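Local coordinates for protein putative adhesin (Komagataella phaffii, PDB 5FX8) that is a putative cell-wall adhesin that may take part in cell-cell interaction through salt bridges and hydrogen bonds, represented here by its N-terminal part, at residues T8-R13 with W24-F29; S49-L54 with H127-E132; L54-Y59 with F110-S115. All blocks are in the same frame, centred on the assembly; numbering follows the deposited sequence.

All three contacts fall within the first cohesin-like domain and border one apolar interior. Contact 1 pairs strands 4-11 and 25-31, and contact 3 brings strand 54-55 onto the end of strand 101-114; since 25-31 and 101-114 are neighbours, both belong to the same sheet. Contact 2 joins the loop between strands 45-49 and 54-55 to strand 126-132 of a different sheet, and it shares Leu54 with contact 3. Contact 3 is the most buried and relies on leucine and phenylalanine packing. Contact 1 has an apolar face and a mixed one, where valines adjoin a bound water, whereas contact 2 combines interior phenylalanines with a histidine-carboxylate bond among more exposed residues.

Contact 1: residues T8-R13 with W24-F29; sequences TVVSER and WFVVSF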
loop_
_atom_site.group_PDB
_atom_site.type_symbol
_atom_site.label_atom_id
_atom_site.label_comp_id
_atom_site.label_asym_id
_atom_site.label_seq_id
_atom_site.Cartn_x
_atom_site.Cartn_y
_atom_site.Cartn_z
ATOM N N THR C 8 57.545 -37.425 19.246
ATOM C CA THR C 8 56.153 -37.158 18.929
ATOM C C THR C 8 55.986 -35.734 18.429
ATOM O O THR C 8 56.784 -34.851 18.740
ATOM C CB THR C 8 55.252 -37.393 20.139
ATOM O OG1 THR C 8 55.572 -36.465 21.179
ATOM C CG2 THR C 8 55.452 -38.792 20.645
ATOM N N VAL C 9 54.955 -35.526 17.621
ATOM C CA VAL C 9 54.621 -34.216 17.093
ATOM C C VAL C 9 53.123 -34.024 17.218
ATOM O O VAL C 9 52.344 -34.849 16.735
ATOM C CB VAL C 9 55.045 -34.055 15.635
ATOM C CG1 VAL C 9 54.690 -32.677 15.197
ATOM C CG2 VAL C 9 56.514 -34.290 15.493
ATOM N N VAL C 10 52.717 -32.955 17.878
ATOM C CA VAL C 10 51.317 -32.583 17.980
ATOM C C VAL C 10 51.228 -31.082 17.784
ATOM O O VAL C 10 52.238 -30.376 17.733
ATOM C CB VAL C 10 50.680 -32.978 19.323
ATOM C CG1 VAL C 10 50.870 -34.440 19.578
ATOM C CG2 VAL C 10 51.270 -32.174 20.437
ATOM N N SER C 11 50.000 -30.604 17.669
ATOM C CA SER C 11 49.727 -29.185 17.525
ATOM C C SER C 11 49.627 -28.566 18.906
ATOM O O SER C 11 48.932 -29.097 19.772
ATOM C CB SER C 11 48.428 -28.967 16.753
ATOM O OG SER C 11 48.002 -27.625 16.838
ATOM N N GLU C 12 50.327 -27.451 19.114
ATOM C CA GLU C 12 50.184 -26.743 20.380
ATOM C C GLU C 12 48.757 -26.238 20.562
ATOM O O GLU C 12 48.255 -26.176 21.689
ATOM C CB GLU C 12 51.200 -25.601 20.461
ATOM C CG GLU C 12 51.154 -24.791 21.738
ATOM C CD GLU C 12 52.439 -23.985 22.036
ATOM O OE1 GLU C 12 52.942 -23.234 21.174
ATOM O OE2 GLU C 12 52.950 -24.118 23.160
ATOM N N ARG C 13 48.077 -25.930 19.457
ATOM C CA ARG C 13 46.708 -25.429 19.514
ATOM C C ARG C 13 45.738 -26.506 19.981
ATOM O O ARG C 13 44.994 -26.307 20.943
ATOM C CB ARG C 13 46.317 -24.901 18.138
ATOM C CG ARG C 13 44.924 -24.387 18.018
ATOM C CD ARG C 13 44.684 -23.835 16.627
ATOM N NE ARG C 13 44.745 -24.854 15.581
ATOM C CZ ARG C 13 43.737 -25.660 15.248
ATOM N NH1 ARG C 13 42.581 -25.594 15.893
ATOM N NH2 ARG C 13 43.891 -26.559 14.282
ATOM N N TRP C 24 51.883 -23.856 15.870
ATOM C CA TRP C 24 53.080 -24.315 16.553
ATOM C C TRP C 24 52.960 -25.815 16.781
ATOM O O TRP C 24 51.958 -26.286 17.329
ATOM C CB TRP C 24 53.261 -23.619 17.901
ATOM C CG TRP C 24 53.588 -22.178 17.871
ATOM C CD1 TRP C 24 52.738 -21.143 18.110
ATOM C CD2 TRP C 24 54.873 -21.592 17.638
ATOM N NE1 TRP C 24 53.401 -19.947 18.009
ATOM C CE2 TRP C 24 54.716 -20.197 17.727
ATOM C CE3 TRP C 24 56.134 -22.107 17.338
ATOM C CZ2 TRP C 24 55.771 -19.322 17.531
ATOM C CZ3 TRP C 24 57.175 -21.239 17.139
ATOM C CH2 TRP C 24 56.993 -19.867 17.236
ATOM N N PHE C 25 53.988 -26.556 16.361
ATOM C CA PHE C 25 54.079 -27.998 16.533
ATOM C C PHE C 25 55.037 -28.317 17.668
ATOM O O PHE C 25 56.229 -28.017 17.581
ATOM C CB PHE C 25 54.560 -28.658 15.254
ATOM C CG PHE C 25 53.592 -28.561 14.133
ATOM C CD1 PHE C 25 53.519 -27.417 13.359
ATOM C CD2 PHE C 25 52.745 -29.620 13.846
ATOM C CE1 PHE C 25 52.616 -27.340 12.321
ATOM C CE2 PHE C 25 51.845 -29.536 12.801
ATOM C CZ PHE C 25 51.783 -28.397 12.038
ATOM N N VAL C 26 54.510 -28.928 18.722
ATOM C CA VAL C 26 55.304 -29.394 19.851
ATOM C C VAL C 26 56.055 -30.645 19.411
ATOM O O VAL C 26 55.453 -31.709 19.261
ATOM C CB VAL C 26 54.396 -29.688 21.046
ATOM C CG1 VAL C 26 55.182 -30.147 22.234
ATOM C CG2 VAL C 26 53.620 -28.469 21.373
ATOM N N VAL C 27 57.358 -30.528 19.186
ATOM C CA VAL C 27 58.198 -31.670 18.827
ATOM C C VAL C 27 58.875 -32.179 20.095
ATOM O O VAL C 27 59.796 -31.540 20.597
ATOM C CB VAL C 27 59.241 -31.296 17.772
ATOM C CG1 VAL C 27 60.078 -32.486 17.448
ATOM C CG2 VAL C 27 58.576 -30.816 16.544
ATOM N N SER C 28 58.458 -33.344 20.593
ATOM C CA SER C 28 58.862 -33.864 21.897
ATOM C C SER C 28 59.830 -35.034 21.772
ATOM O O SER C 28 59.547 -36.015 21.085
ATOM C CB SER C 28 57.646 -34.312 22.694
ATOM O OG SER C 28 56.803 -33.217 22.948
ATOM N N PHE C 29 60.947 -34.954 22.479
ATOM C CA PHE C 29 61.958 -36.009 22.478
ATOM C C PHE C 29 61.881 -36.717 23.820
ATOM O O PHE C 29 62.291 -36.167 24.837
ATOM C CB PHE C 29 63.351 -35.434 22.216
ATOM C CG PHE C 29 63.488 -34.793 20.874
ATOM C CD1 PHE C 29 63.178 -33.456 20.693
ATOM C CD2 PHE C 29 63.885 -35.533 19.781
ATOM C CE1 PHE C 29 63.280 -32.860 19.462
ATOM C CE2 PHE C 29 64.007 -34.947 18.547
ATOM C CZ PHE C 29 63.699 -33.601 18.390
HETATM O O HOH W 1 54.722 -33.896 21.024
#
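This contact is an antiparallel pairing of neighbouring beta strands, 8-11 against 25-29, in the large sheet of the first cohesin-like domain. Thr8 with Ser28 and Val10 with Val26 form the hydrogen-bonded pairs, while Val9 with Val27 and Ser11 with Phe25 form the non-hydrogen-bonded ones. The Thr8-Ser28 pair is bonded both ways, and the bond from Ser28 N to Thr8 O (2.9 Å) is nearly straight at 171°. Val26 N donates to Val10 O (2.9 Å), whereas the return bond from Val10 N to Val26 O is weak. Just past the strand, Glu12 N still reaches Trp24 O at 2.7 Å, which extends the pairing into the turn.

The two faces differ in character. On the Val9 side, CG1 of Val9 meets the Phe25 ring at CD2 (3.9 Å) from an oblique direction, and Val9 CG2 lies alongside CG2 of Val27. On the Val10 side the valines run side by side, with CG2 of Val10 4.0 Å from CB of Val26. Beyond them, Thr8 OG1 stands between its own N and carbonyl carbon (chi1 64°), where it binds a water 2.7 Å away. The same water also bonds Ser28 OG and donates to Val26 O, so it bridges both strands. At the far end Glu12 lies beside Trp24, its OE1 3.3 Å from Trp24 CB and its carboxylate plane 79° from the indole; OE1 forms a salt bridge with Arg308.

Strand 25-31 continues the sheet on its other side through backbone bonds from Phe25 and Val27 to Leu112 and Phe110 of strand 101-114, while Val9 and Val27 pack against Phe129 and Phe131 of strand 126-132.

Contact 2: residues S49-L54 with H127-E132; sequences SIPNEL and HTFDFE
His127 and Glu53 approach from opposite directions and are joined by a hydrogen bond from NE2 of His127 to OE2 of Glu53 (3.1 Å, 148° at the hydrogen). The imidazole nitrogen comes from above the carboxylate, 39° out of its plane. Glu53 curls back to this position because its chain bends at chi2 (-93°). A water donating to Glu53 OE2 accepts from Asp130 N and makes a weak bond to Thr128 O, tying the carboxylate to the strand backbone.

Phe129 follows, with CG of Glu53 at its ring edge and CD2 of His127 over one face. The Leu54 side chain crosses that of Phe129 at about a right angle, its CD2 3.7 Å from CE1 of the ring. Asp130 turns its OD1 to Ser139. Phe131 receives Pro51 over one face: CD of the proline stands 3.8 Å from the ring centroid in a CH-pi contact, while CG1 of Ile50 comes to the ring edge. At Glu132 polar bonds take over: its O accepts from Ser49 N (3.0 Å), and its N donates to the side-chain OG of Ser49 (3.1 Å).

Pro51 to Leu54 form a type I beta turn, closed by a bond from Leu54 N to Pro51 O, that leads into strand 54-55. Its packing on Phe129 and Phe131 of the three-stranded sheet is consistent with the beta sandwich of a cohesin-like domain.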
loop_
_atom_site.group_PDB
_atom_site.type_symbol
_atom_site.label_atom_id
_atom_site.label_comp_id
_atom_site.label_asym_id
_atom_site.label_seq_id
_atom_site.Cartn_x
_atom_site.Cartn_y
_atom_site.Cartn_z
ATOM N N SER C 49 68.064 -35.686 13.344
ATOM C CA SER C 49 67.809 -34.762 12.259
ATOM C C SER C 49 66.360 -34.320 12.324
ATOM O O SER C 49 65.477 -35.098 12.676
ATOM C CB SER C 49 68.113 -35.408 10.919
ATOM O OG SER C 49 67.216 -36.468 10.693
ATOM N N ILE C 50 66.134 -33.047 12.054
ATOM C CA ILE C 50 64.798 -32.470 11.999
ATOM C C ILE C 50 64.434 -32.323 10.527
ATOM O O ILE C 50 65.244 -31.800 9.758
ATOM C CB ILE C 50 64.742 -31.109 12.724
ATOM C CG1 ILE C 50 64.495 -31.269 14.226
ATOM C CG2 ILE C 50 63.650 -30.224 12.150
ATOM C CD1 ILE C 50 65.612 -31.887 14.969
ATOM N N PRO C 51 63.269 -32.796 10.093
ATOM C CA PRO C 51 62.899 -32.666 8.680
ATOM C C PRO C 51 62.796 -31.215 8.253
ATOM O O PRO C 51 62.372 -30.357 9.016
ATOM C CB PRO C 51 61.539 -33.363 8.609
ATOM C CG PRO C 51 61.044 -33.384 9.987
ATOM C CD PRO C 51 62.236 -33.496 10.866
ATOM N N ASN C 52 63.171 -30.947 7.004
ATOM C CA ASN C 52 63.253 -29.566 6.531
ATOM C C ASN C 52 61.935 -28.810 6.638
ATOM O O ASN C 52 61.946 -27.581 6.610
ATOM C CB ASN C 52 63.737 -29.543 5.091
ATOM C CG ASN C 52 65.050 -30.247 4.932
ATOM O OD1 ASN C 52 65.883 -30.196 5.831
ATOM N ND2 ASN C 52 65.243 -30.929 3.808
ATOM N N GLU C 53 60.803 -29.502 6.752
ATOM C CA GLU C 53 59.540 -28.792 6.790
ATOM C C GLU C 53 59.321 -28.103 8.129
ATOM O O GLU C 53 58.512 -27.173 8.200
ATOM C CB GLU C 53 58.379 -29.741 6.465
ATOM C CG GLU C 53 58.369 -31.030 7.243
ATOM C CD GLU C 53 59.070 -32.141 6.529
ATOM O OE1 GLU C 53 60.080 -31.882 5.852
ATOM O OE2 GLU C 53 58.589 -33.280 6.630
ATOM N N LEU C 54 60.039 -28.528 9.175
ATOM C CA LEU C 54 60.010 -27.894 10.488
ATOM C C LEU C 54 61.125 -26.867 10.621
ATOM O O LEU C 54 62.201 -27.014 10.052
ATOM C CB LEU C 54 60.131 -28.935 11.591
ATOM C CG LEU C 54 59.027 -29.983 11.581
ATOM C CD1 LEU C 54 59.224 -30.944 12.679
ATOM C CD2 LEU C 54 57.698 -29.333 11.723
ATOM N N HIS C 127 50.297 -35.941 7.103
ATOM C CA HIS C 127 51.698 -35.709 6.792
ATOM C C HIS C 127 52.534 -36.341 7.883
ATOM O O HIS C 127 52.234 -36.161 9.065
ATOM C CB HIS C 127 51.994 -34.224 6.719
ATOM C CG HIS C 127 53.415 -33.908 6.411
ATOM N ND1 HIS C 127 53.933 -33.994 5.139
ATOM C CD2 HIS C 127 54.426 -33.485 7.204
ATOM C CE1 HIS C 127 55.202 -33.635 5.157
ATOM N NE2 HIS C 127 55.528 -33.326 6.400
ATOM N N THR C 128 53.566 -37.083 7.504
ATOM C CA THR C 128 54.466 -37.692 8.474
ATOM C C THR C 128 55.794 -36.962 8.458
ATOM O O THR C 128 56.265 -36.539 7.401
ATOM C CB THR C 128 54.712 -39.160 8.178
ATOM O OG1 THR C 128 55.705 -39.246 7.152
ATOM C CG2 THR C 128 53.435 -39.834 7.726
ATOM N N PHE C 129 56.384 -36.803 9.635
ATOM C CA PHE C 129 57.675 -36.144 9.781
ATOM C C PHE C 129 58.708 -37.213 10.072
ATOM O O PHE C 129 58.498 -38.046 10.952
ATOM C CB PHE C 129 57.675 -35.127 10.923
ATOM C CG PHE C 129 56.591 -34.105 10.860
ATOM C CD1 PHE C 129 56.740 -32.971 10.094
ATOM C CD2 PHE C 129 55.454 -34.248 11.614
ATOM C CE1 PHE C 129 55.774 -32.027 10.064
ATOM C CE2 PHE C 129 54.486 -33.304 11.584
ATOM C CZ PHE C 129 54.645 -32.193 10.812
ATOM N N ASP C 130 59.807 -37.197 9.336
ATOM C CA ASP C 130 60.855 -38.201 9.493
ATOM C C ASP C 130 62.008 -37.625 10.312
ATOM O O ASP C 130 62.719 -36.730 9.852
ATOM C CB ASP C 130 61.343 -38.678 8.129
ATOM C CG ASP C 130 60.301 -39.462 7.384
ATOM O OD1 ASP C 130 59.429 -40.054 8.046
ATOM O OD2 ASP C 130 60.350 -39.484 6.137
ATOM N N PHE C 131 62.200 -38.143 11.518
ATOM C CA PHE C 131 63.380 -37.846 12.327
ATOM C C PHE C 131 64.344 -39.034 12.256
ATOM O O PHE C 131 63.969 -40.168 12.572
ATOM C CB PHE C 131 62.989 -37.547 13.776
ATOM C CG PHE C 131 62.030 -36.401 13.915
ATOM C CD1 PHE C 131 60.666 -36.618 13.872
ATOM C CD2 PHE C 131 62.487 -35.110 14.070
ATOM C CE1 PHE C 131 59.790 -35.591 13.976
ATOM C CE2 PHE C 131 61.609 -34.076 14.180
ATOM C CZ PHE C 131 60.254 -34.318 14.126
ATOM N N GLU C 132 65.575 -38.778 11.826
ATOM C CA GLU C 132 66.588 -39.816 11.698
ATOM C C GLU C 132 67.563 -39.751 12.865
ATOM O O GLU C 132 68.138 -38.696 13.151
ATOM C CB GLU C 132 67.324 -39.693 10.368
ATOM C CG GLU C 132 66.441 -40.050 9.187
ATOM C CD GLU C 132 67.206 -40.619 8.014
ATOM O OE1 GLU C 132 68.431 -40.834 8.144
ATOM O OE2 GLU C 132 66.581 -40.849 6.955
HETATM O O HOH W 2 59.594 -35.864 6.686
#

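Contact 3: residues L54-Y59 with F110-S115; sequences LEFVQY and FTLKLS
Leu112 CG lies anti to its carbonyl carbon and the second torsion is extended, which sends CD1 toward Leu54 and CD2 over the ring of Phe56, whose own CG takes the same position (chi1 -80°). CD2 rests over the ring centre, 3.6 Å from the centroid and only 9° off the normal. The same phenylalanine turns its edge toward the face of Phe110 in a T-shaped pair, with centroids 5.4 Å apart and planes at 73°. A methyl over the face and a ring at the rim thus hold it. Leu112 CD1 packs against CB of Leu54 (3.6 Å).

Glu55 and Lys113 form an antiparallel hydrogen-bonded pair: Glu55 N gives to Lys113 O (3.0 Å), and Lys113 N gives to Glu55 O (3.2 Å). Flanking them, CG2 of Val57 meets CG of Lys113 at 3.5 Å, the lysine end running on to a cation-pi contact with Trp24, and the Glu55 carboxylate carbon CD lies 3.6 Å from Ser115 CB.

Strand 101-114 is bordered here by strand 54-55, while Leu112 and Phe110 bond through their backbones to strand 25-31. Directly after strand 101-114, Ser115 N-caps helix 116-120 through a bond from Phe118 N to its OG.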
loop_
_atom_site.group_PDB
_atom_site.type_symbol
_atom_site.label_atom_id
_atom_site.label_comp_id
_atom_site.label_asym_id
_atom_site.label_seq_id
_atom_site.Cartn_x
_atom_site.Cartn_y
_atom_site.Cartn_z
ATOM N N LEU C 54 60.039 -28.528 9.175
ATOM C CA LEU C 54 60.010 -27.894 10.488
ATOM C C LEU C 54 61.125 -26.867 10.621
ATOM O O LEU C 54 62.201 -27.014 10.052
ATOM C CB LEU C 54 60.131 -28.935 11.591
ATOM C CG LEU C 54 59.027 -29.983 11.581
ATOM C CD1 LEU C 54 59.224 -30.944 12.679
ATOM C CD2 LEU C 54 57.698 -29.333 11.723
ATOM N N GLU C 55 60.845 -25.804 11.357
ATOM C CA GLU C 55 61.795 -24.719 11.522
ATOM C C GLU C 55 61.705 -24.170 12.932
ATOM O O GLU C 55 60.641 -24.171 13.546
ATOM C CB GLU C 55 61.546 -23.605 10.509
ATOM C CG GLU C 55 61.894 -24.008 9.091
ATOM C CD GLU C 55 61.904 -22.850 8.132
ATOM O OE1 GLU C 55 61.173 -21.870 8.379
ATOM O OE2 GLU C 55 62.651 -22.920 7.133
ATOM N N PHE C 56 62.843 -23.740 13.454
ATOM C CA PHE C 56 62.872 -22.970 14.686
ATOM C C PHE C 56 62.527 -21.542 14.351
ATOM O O PHE C 56 62.857 -21.075 13.265
ATOM C CB PHE C 56 64.249 -23.013 15.329
ATOM C CG PHE C 56 64.514 -24.252 16.086
ATOM C CD1 PHE C 56 64.171 -24.344 17.406
ATOM C CD2 PHE C 56 65.105 -25.319 15.482
ATOM C CE1 PHE C 56 64.411 -25.462 18.110
ATOM C CE2 PHE C 56 65.335 -26.448 16.178
ATOM C CZ PHE C 56 64.987 -26.516 17.509
ATOM N N VAL C 57 61.842 -20.855 15.264
ATOM C CA VAL C 57 61.440 -19.467 15.048
ATOM C C VAL C 57 62.168 -18.584 16.047
ATOM O O VAL C 57 62.046 -18.764 17.261
ATOM C CB VAL C 57 59.924 -19.281 15.161
ATOM C CG1 VAL C 57 59.554 -17.814 14.904
ATOM C CG2 VAL C 57 59.216 -20.197 14.210
ATOM N N GLN C 58 62.873 -17.597 15.544
ATOM C CA GLN C 58 63.783 -16.816 16.355
ATOM C C GLN C 58 63.158 -15.474 16.711
ATOM O O GLN C 58 62.816 -14.692 15.827
ATOM C CB GLN C 58 65.101 -16.640 15.607
ATOM C CG GLN C 58 65.922 -17.905 15.583
ATOM C CD GLN C 58 66.806 -18.012 14.375
ATOM O OE1 GLN C 58 68.038 -18.067 14.484
ATOM N NE2 GLN C 58 66.182 -18.054 13.198
ATOM N N TYR C 59 63.006 -15.210 18.000
ATOM C CA TYR C 59 62.737 -13.852 18.452
ATOM C C TYR C 59 63.349 -13.646 19.838
ATOM O O TYR C 59 63.028 -14.369 20.783
ATOM C CB TYR C 59 61.230 -13.522 18.470
ATOM C CG TYR C 59 61.013 -12.045 18.686
ATOM C CD1 TYR C 59 61.201 -11.142 17.653
ATOM C CD2 TYR C 59 60.697 -11.543 19.934
ATOM C CE1 TYR C 59 61.038 -9.784 17.850
ATOM C CE2 TYR C 59 60.537 -10.184 20.138
ATOM C CZ TYR C 59 60.710 -9.313 19.086
ATOM O OH TYR C 59 60.560 -7.962 19.254
ATOM N N PHE C 110 60.517 -28.834 21.776
ATOM C CA PHE C 110 60.588 -27.509 21.206
ATOM C C PHE C 110 59.335 -27.269 20.377
ATOM O O PHE C 110 58.713 -28.214 19.889
ATOM C CB PHE C 110 61.804 -27.341 20.325
ATOM C CG PHE C 110 63.096 -27.513 21.030
ATOM C CD1 PHE C 110 63.687 -26.449 21.689
ATOM C CD2 PHE C 110 63.755 -28.729 21.004
ATOM C CE1 PHE C 110 64.919 -26.598 22.317
ATOM C CE2 PHE C 110 64.978 -28.887 21.633
ATOM C CZ PHE C 110 65.557 -27.824 22.292
ATOM N N THR C 111 58.963 -25.996 20.227
ATOM C CA THR C 111 57.834 -25.614 19.394
ATOM C C THR C 111 58.373 -25.101 18.065
ATOM O O THR C 111 59.130 -24.130 18.019
ATOM C CB THR C 111 56.934 -24.570 20.066
ATOM O OG1 THR C 111 57.651 -23.351 20.263
ATOM C CG2 THR C 111 56.429 -25.055 21.389
ATOM N N LEU C 112 57.970 -25.749 16.988
ATOM C CA LEU C 112 58.413 -25.395 15.653
ATOM C C LEU C 112 57.214 -24.971 14.818
ATOM O O LEU C 112 56.068 -25.294 15.127
ATOM C CB LEU C 112 59.131 -26.575 14.985
ATOM C CG LEU C 112 60.237 -27.201 15.822
ATOM C CD1 LEU C 112 60.883 -28.352 15.106
ATOM C CD2 LEU C 112 61.265 -26.170 16.092
ATOM N N LYS C 113 57.492 -24.230 13.759
ATOM C CA LYS C 113 56.517 -23.879 12.743
ATOM C C LYS C 113 56.845 -24.609 11.448
ATOM O O LYS C 113 57.988 -25.000 11.203
ATOM C CB LYS C 113 56.510 -22.375 12.485
ATOM C CG LYS C 113 56.004 -21.525 13.618
ATOM C CD LYS C 113 54.554 -21.830 13.965
ATOM C CE LYS C 113 53.844 -20.606 14.534
ATOM N NZ LYS C 113 53.749 -19.494 13.523
ATOM N N LEU C 114 55.840 -24.780 10.602
ATOM C CA LEU C 114 56.091 -25.317 9.277
ATOM C C LEU C 114 56.718 -24.245 8.401
ATOM O O LEU C 114 56.357 -23.076 8.487
ATOM C CB LEU C 114 54.797 -25.825 8.654
ATOM C CG LEU C 114 54.276 -27.154 9.203
ATOM C CD1 LEU C 114 52.858 -27.354 8.771
ATOM C CD2 LEU C 114 55.131 -28.297 8.708
ATOM N N SER C 115 57.666 -24.640 7.560
ATOM C CA SER C 115 58.312 -23.682 6.670
ATOM C C SER C 115 57.348 -23.135 5.617
ATOM O O SER C 115 56.379 -23.782 5.225
ATOM C CB SER C 115 59.499 -24.327 5.963
ATOM O OG SER C 115 59.076 -25.382 5.124
#